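PDB 6CMK: zinc chaperone AztD from Citrobacter koseri, which acts as a periplasmic zinc chaperone, handing one zinc ion directly to the solute-binding protein AztC of the AztABCD zinc transport system. Local coordinates for residues Lys252-Gly257 with Arg279-Asp284; Val173-Tyr178 with Asp223-Ser228. One frame throughout, in Å; residues are numbered along the deposited sequence.

Contact 1. Residues Lys252-Gly257 with Arg279-Asp284; sequences KTLPEG and RIILVD
Pro255 lies over one face of the Arg279 guanidinium, its CG 3.6 Å from Arg279 NH2 and its CB a little farther from the same nitrogen. The arginine chain runs extended from CG to NE, and with CG set beside the backbone N (chi1 -69°) it carries the flat group out to the loop. While the proline ring rests on the face, the guanidinium edge is used for polar contacts. A water lies there in the plane, accepting from Arg279 NH2 at 2.7 Å and donating to the carbonyl Glu256 O at 2.8 Å, so the link from arginine to loop backbone is water-mediated. Arg279 NE is hydrogen-bonded to Gln295 OE1 of the adjacent strand 291-295, which probably helps to fix the rotation of the group.

AztD is a beta propeller, and here the loop between strands 244-249 and 262-264, which leads from one four-stranded antiparallel sheet into the next, lies beside strand 279-283 of the second sheet. Two residues along that strand from Arg279, Ile281 also points its side chain at the loop. The meeting with Leu254 is purely apolar: the two side chains cross at about a right angle, and the Ile281 CG2 methyl approaches both branches of the leucine, CD2 at 3.9 Å and CD1 at 4.2 Å. Leu293 of strand 291-295 touches both Leu254 and Pro255, and Tyr275 packs against Leu254 and Ile281 while its hydroxyl is hydrogen-bonded to Pro255 O.

Contact 2. Residues Val173-Tyr178 with Asp223-Ser228; sequences VPYDNY and DTFALS
Val173 and Phe225 mark the closest approach of the two backbones, their CA atoms 8.2 Å apart, and no hydrogen bond joins the segments directly. Strand 172-174 pairs instead with strand 178-183, while strand 224-228 lies between strands 218-221 and 232-237 of another sheet. Segment 173-178 turns back on itself, with Tyr175 N hydrogen-bonded to Tyr178 O, in the hairpin that leads into strand 178-183.

The side chains of Val173 and Phe225 meet between the strands from opposite directions. Val173 CG1 sits over the centre of the phenylalanine ring in a CH-pi contact, 3.8 Å from the centroid and 13° off the ring normal. Its other methyl, CG2, lies above the same side of the ring, displaced toward Phe225 CE1, 3.5 Å away. With CG roughly anti to the backbone N (chi1 -157°) the ring of Phe225 swings out toward strand 172-174, and chi2 of -88° turns its face to Val173. Contacts of this kind join neighbouring blades of the beta propeller, sheet against sheet, and Val128 of strand 124-130 adds to the packing on Phe225.

Leu227, two residues along the strand, takes a smaller share: its CD2 lies at the edge of the Phe225 ring, in plane, and is 4.2 Å from Val173 CG2. Tyr175 crosses Phe225 obliquely, bringing its hydroxyl oxygen OH to 3.4 Å from Phe225 CB. The buried phenol OH has a polar partner in a water in the plane of the tyrosine ring, 2.7 Å away. The same water donates a hydrogen bond to Asp223 O, 3.0 Å away, bridging the segments. Thr224 OG1 and Gln269 NE2 hydrogen-bond to Asp223 OD1, the threonine from above the carboxylate plane, and the Asp223 backbone bonds to the second subunit.

In the fold
Contact 2 packs strand 224-228 of one sheet against the preceding sheet; contact 1 begins in the loop that leaves the last strand of the former, 244-249, and reaches the following sheet. Along the chain, contact 2 closes before contact 1 opens. Their centres are 23 Å apart and their nearest atoms about 7 Å, without touching. Contact 2 is buried and lies nearer a metal site: the side chain of Leu227 is about 8 Å from those of His126 and His216, zinc ligands with His169, and about 11 Å from a bound zinc ion. Contact 1 is a surface contact away from the zinc sites.

Contact 1. Residues Lys252-Gly257 with Arg279-Asp284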
loop_
_atom_site.group_PDB
_atom_site.type_symbol
_atom_site.label_atom_id
_atom_site.label_comp_id
_atom_site.label_asym_id
_atom_site.label_seq_id
_atom_site.Cartn_x
_atom_site.Cartn_y
_atom_site.Cartn_z
ATOM N N LYS B 252 20.978 11.409 24.605
ATOM C CA LYS B 252 22.128 11.737 25.432
ATOM C C LYS B 252 22.950 10.506 25.776
ATOM O O LYS B 252 24.091 10.641 26.230
ATOM C CB LYS B 252 21.649 12.429 26.707
ATOM C CG LYS B 252 20.861 13.704 26.442
ATOM C CD LYS B 252 21.747 14.803 25.896
ATOM C CE LYS B 252 22.519 15.455 27.013
ATOM N NZ LYS B 252 23.723 16.174 26.514
ATOM N N THR B 253 22.388 9.317 25.570
ATOM C CA THR B 253 23.093 8.059 25.747
ATOM C C THR B 253 24.008 7.726 24.579
ATOM O O THR B 253 24.756 6.748 24.662
ATOM C CB THR B 253 22.084 6.929 25.927
ATOM O OG1 THR B 253 21.162 6.937 24.830
ATOM C CG2 THR B 253 21.324 7.104 27.231
ATOM N N LEU B 254 23.963 8.500 23.497
ATOM C CA LEU B 254 24.848 8.225 22.379
ATOM C C LEU B 254 26.214 8.862 22.604
ATOM O O LEU B 254 26.324 9.895 23.270
ATOM C CB LEU B 254 24.264 8.765 21.084
ATOM C CG LEU B 254 23.024 8.056 20.554
ATOM C CD1 LEU B 254 22.443 8.856 19.411
ATOM C CD2 LEU B 254 23.357 6.644 20.106
ATOM N N PRO B 255 27.267 8.262 22.047
ATOM C CA PRO B 255 28.581 8.916 22.056
ATOM C C PRO B 255 28.578 10.107 21.115
ATOM O O PRO B 255 27.560 10.368 20.466
ATOM C CB PRO B 255 29.525 7.803 21.584
ATOM C CG PRO B 255 28.664 6.955 20.697
ATOM C CD PRO B 255 27.278 7.006 21.279
ATOM N N GLU B 256 29.687 10.833 21.020
ATOM C CA GLU B 256 29.714 11.994 20.142
ATOM C C GLU B 256 29.612 11.559 18.685
ATOM O O GLU B 256 30.169 10.536 18.279
ATOM C CB GLU B 256 30.975 12.837 20.365
ATOM C CG GLU B 256 32.291 12.084 20.513
ATOM C CD GLU B 256 33.413 12.994 20.977
ATOM O OE1 GLU B 256 34.512 12.950 20.383
ATOM O OE2 GLU B 256 33.190 13.767 21.935
ATOM N N GLY B 257 28.866 12.329 17.913
ATOM C CA GLY B 257 28.694 12.052 16.504
ATOM C C GLY B 257 27.444 12.734 15.995
ATOM O O GLY B 257 26.714 13.388 16.739
ATOM N N ARG B 279 29.909 3.591 12.482
ATOM C CA ARG B 279 28.765 3.404 13.362
ATOM C C ARG B 279 27.496 3.769 12.609
ATOM O O ARG B 279 27.533 4.572 11.680
ATOM C CB ARG B 279 28.879 4.276 14.618
ATOM C CG ARG B 279 29.975 3.856 15.565
ATOM C CD ARG B 279 30.340 4.990 16.501
ATOM N NE ARG B 279 31.085 4.507 17.659
ATOM C CZ ARG B 279 31.616 5.291 18.591
ATOM N NH1 ARG B 279 32.268 4.753 19.611
ATOM N NH2 ARG B 279 31.505 6.610 18.501
ATOM N N ILE B 280 26.381 3.154 13.005
ATOM C CA ILE B 280 25.063 3.568 12.540
ATOM C C ILE B 280 24.165 3.728 13.755
ATOM O O ILE B 280 24.428 3.181 14.828
ATOM C CB ILE B 280 24.428 2.578 11.531
ATOM C CG1 ILE B 280 24.295 1.170 12.131
ATOM C CG2 ILE B 280 25.228 2.545 10.242
ATOM C CD1 ILE B 280 23.592 0.158 11.209
ATOM N N ILE B 281 23.102 4.513 13.588
ATOM C CA ILE B 281 22.070 4.609 14.611
ATOM C C ILE B 281 20.743 4.195 14.003
ATOM O O ILE B 281 20.461 4.437 12.823
ATOM C CB ILE B 281 21.938 6.011 15.249
ATOM C CG1 ILE B 281 21.857 7.107 14.185
ATOM C CG2 ILE B 281 23.072 6.253 16.233
ATOM C CD1 ILE B 281 21.340 8.425 14.738
ATOM N N LEU B 282 19.933 3.558 14.837
ATOM C CA LEU B 282 18.575 3.166 14.510
ATOM C C LEU B 282 17.649 4.077 15.297
ATOM O O LEU B 282 17.845 4.264 16.502
ATOM C CB LEU B 282 18.320 1.707 14.877
ATOM C CG LEU B 282 18.943 0.575 14.051
ATOM C CD1 LEU B 282 20.439 0.711 13.889
ATOM C CD2 LEU B 282 18.602 -0.733 14.755
ATOM N N VAL B 283 16.667 4.656 14.617
ATOM C CA VAL B 283 15.811 5.674 15.211
ATOM C C VAL B 283 14.360 5.267 15.025
ATOM O O VAL B 283 13.929 5.005 13.899
ATOM C CB VAL B 283 16.052 7.066 14.597
ATOM C CG1 VAL B 283 15.339 8.123 15.413
ATOM C CG2 VAL B 283 17.551 7.365 14.533
ATOM N N ASP B 284 13.605 5.250 16.128
ATOM C CA ASP B 284 12.166 5.005 16.083
ATOM C C ASP B 284 11.426 6.321 16.295
ATOM O O ASP B 284 11.328 6.795 17.436
ATOM C CB ASP B 284 11.770 3.987 17.151
ATOM C CG ASP B 284 10.310 3.577 17.050
ATOM O OD1 ASP B 284 9.525 4.271 16.362
ATOM O OD2 ASP B 284 9.954 2.547 17.654
HETATM O O HOH W 1 30.414 8.298 16.632
#

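Contact 2. Residues Val173-Tyr178 with Asp223-Ser228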
loop_
_atom_site.group_PDB
_atom_site.type_symbol
_atom_site.label_atom_id
_atom_site.label_comp_id
_atom_site.label_asym_id
_atom_site.label_seq_id
_atom_site.Cartn_x
_atom_site.Cartn_y
_atom_site.Cartn_z
ATOM N N VAL B 173 11.502 18.651 0.184
ATOM C CA VAL B 173 10.591 17.551 0.461
ATOM C C VAL B 173 9.197 17.988 0.021
ATOM O O VAL B 173 8.696 19.015 0.493
ATOM C CB VAL B 173 10.600 17.165 1.948
ATOM C CG1 VAL B 173 9.752 15.923 2.161
ATOM C CG2 VAL B 173 12.025 16.944 2.431
ATOM N N PRO B 174 8.525 17.248 -0.889
ATOM C CA PRO B 174 7.248 17.727 -1.422
ATOM C C PRO B 174 6.050 17.307 -0.581
ATOM O O PRO B 174 5.936 16.140 -0.179
ATOM C CB PRO B 174 7.214 17.100 -2.816
ATOM C CG PRO B 174 7.903 15.778 -2.632
ATOM C CD PRO B 174 8.963 16.005 -1.562
ATOM N N TYR B 175 5.171 18.261 -0.304
ATOM C CA TYR B 175 3.939 18.065 0.459
ATOM C C TYR B 175 2.746 18.561 -0.357
ATOM O O TYR B 175 2.892 19.050 -1.474
ATOM C CB TYR B 175 4.049 18.756 1.827
ATOM C CG TYR B 175 4.962 17.955 2.712
ATOM C CD1 TYR B 175 4.502 16.813 3.334
ATOM C CD2 TYR B 175 6.306 18.270 2.833
ATOM C CE1 TYR B 175 5.317 16.036 4.095
ATOM C CE2 TYR B 175 7.137 17.491 3.596
ATOM C CZ TYR B 175 6.638 16.365 4.225
ATOM O OH TYR B 175 7.455 15.552 4.978
ATOM N N ASP B 176 1.543 18.381 0.186
ATOM C CA ASP B 176 0.338 18.861 -0.483
ATOM C C ASP B 176 0.262 20.366 -0.312
ATOM O O ASP B 176 0.069 20.856 0.804
ATOM C CB ASP B 176 -0.905 18.203 0.094
ATOM C CG ASP B 176 -0.903 16.710 -0.082
ATOM O OD1 ASP B 176 -0.398 16.235 -1.124
ATOM O OD2 ASP B 176 -1.420 16.017 0.828
ATOM N N ASN B 177 0.433 21.093 -1.411
ATOM C CA ASN B 177 0.329 22.550 -1.462
ATOM C C ASN B 177 1.473 23.249 -0.739
ATOM O O ASN B 177 1.426 24.486 -0.582
ATOM C CB ASN B 177 -1.013 23.014 -0.887
ATOM C CG ASN B 177 -2.192 22.350 -1.574
ATOM O OD1 ASN B 177 -2.288 22.365 -2.794
ATOM N ND2 ASN B 177 -3.068 21.729 -0.792
ATOM N N TYR B 178 2.503 22.505 -0.327
ATOM C CA TYR B 178 3.648 23.023 0.416
ATOM C C TYR B 178 4.885 22.204 0.066
ATOM O O TYR B 178 4.796 21.127 -0.526
ATOM C CB TYR B 178 3.426 22.959 1.933
ATOM C CG TYR B 178 2.268 23.775 2.449
ATOM C CD1 TYR B 178 2.427 25.121 2.752
ATOM C CD2 TYR B 178 1.019 23.207 2.633
ATOM C CE1 TYR B 178 1.367 25.873 3.225
ATOM C CE2 TYR B 178 -0.039 23.949 3.100
ATOM C CZ TYR B 178 0.143 25.281 3.396
ATOM O OH TYR B 178 -0.907 26.026 3.863
ATOM N N ASP B 223 4.594 7.809 7.039
ATOM C CA ASP B 223 4.104 9.183 6.982
ATOM C C ASP B 223 5.083 10.209 7.549
ATOM O O ASP B 223 4.727 11.393 7.639
ATOM C CB ASP B 223 2.760 9.286 7.714
ATOM C CG ASP B 223 2.886 9.262 9.229
ATOM O OD1 ASP B 223 3.947 8.905 9.797
ATOM O OD2 ASP B 223 1.875 9.616 9.870
ATOM N N THR B 224 6.311 9.812 7.882
ATOM C CA THR B 224 7.272 10.692 8.536
ATOM C C THR B 224 8.511 10.832 7.665
ATOM O O THR B 224 9.037 9.839 7.159
ATOM C CB THR B 224 7.646 10.153 9.923
ATOM O OG1 THR B 224 6.458 10.083 10.719
ATOM C CG2 THR B 224 8.651 11.074 10.622
ATOM N N PHE B 225 8.952 12.070 7.464
ATOM C CA PHE B 225 10.175 12.334 6.726
ATOM C C PHE B 225 11.215 12.910 7.674
ATOM O O PHE B 225 10.896 13.721 8.547
ATOM C CB PHE B 225 9.926 13.295 5.557
ATOM C CG PHE B 225 10.946 13.177 4.482
ATOM C CD1 PHE B 225 12.110 13.917 4.544
ATOM C CD2 PHE B 225 10.760 12.299 3.425
ATOM C CE1 PHE B 225 13.066 13.787 3.580
ATOM C CE2 PHE B 225 11.714 12.168 2.447
ATOM C CZ PHE B 225 12.876 12.915 2.529
ATOM N N ALA B 226 12.464 12.493 7.506
ATOM C CA ALA B 226 13.528 12.909 8.408
ATOM C C ALA B 226 14.636 13.639 7.661
ATOM O O ALA B 226 15.025 13.237 6.564
ATOM C CB ALA B 226 14.120 11.711 9.145
ATOM N N LEU B 227 15.133 14.710 8.279
ATOM C CA LEU B 227 16.325 15.427 7.845
ATOM C C LEU B 227 17.291 15.435 9.021
ATOM O O LEU B 227 16.897 15.762 10.144
ATOM C CB LEU B 227 15.999 16.867 7.413
ATOM C CG LEU B 227 14.870 17.074 6.391
ATOM C CD1 LEU B 227 14.611 18.562 6.196
ATOM C CD2 LEU B 227 15.200 16.413 5.066
ATOM N N SER B 228 18.544 15.080 8.776
ATOM C CA SER B 228 19.517 14.978 9.854
ATOM C C SER B 228 20.456 16.177 9.857
ATOM O O SER B 228 20.756 16.761 8.814
ATOM C CB SER B 228 20.325 13.686 9.731
ATOM O OG SER B 228 20.812 13.511 8.421
HETATM O O HOH W 2 6.192 13.251 5.729
#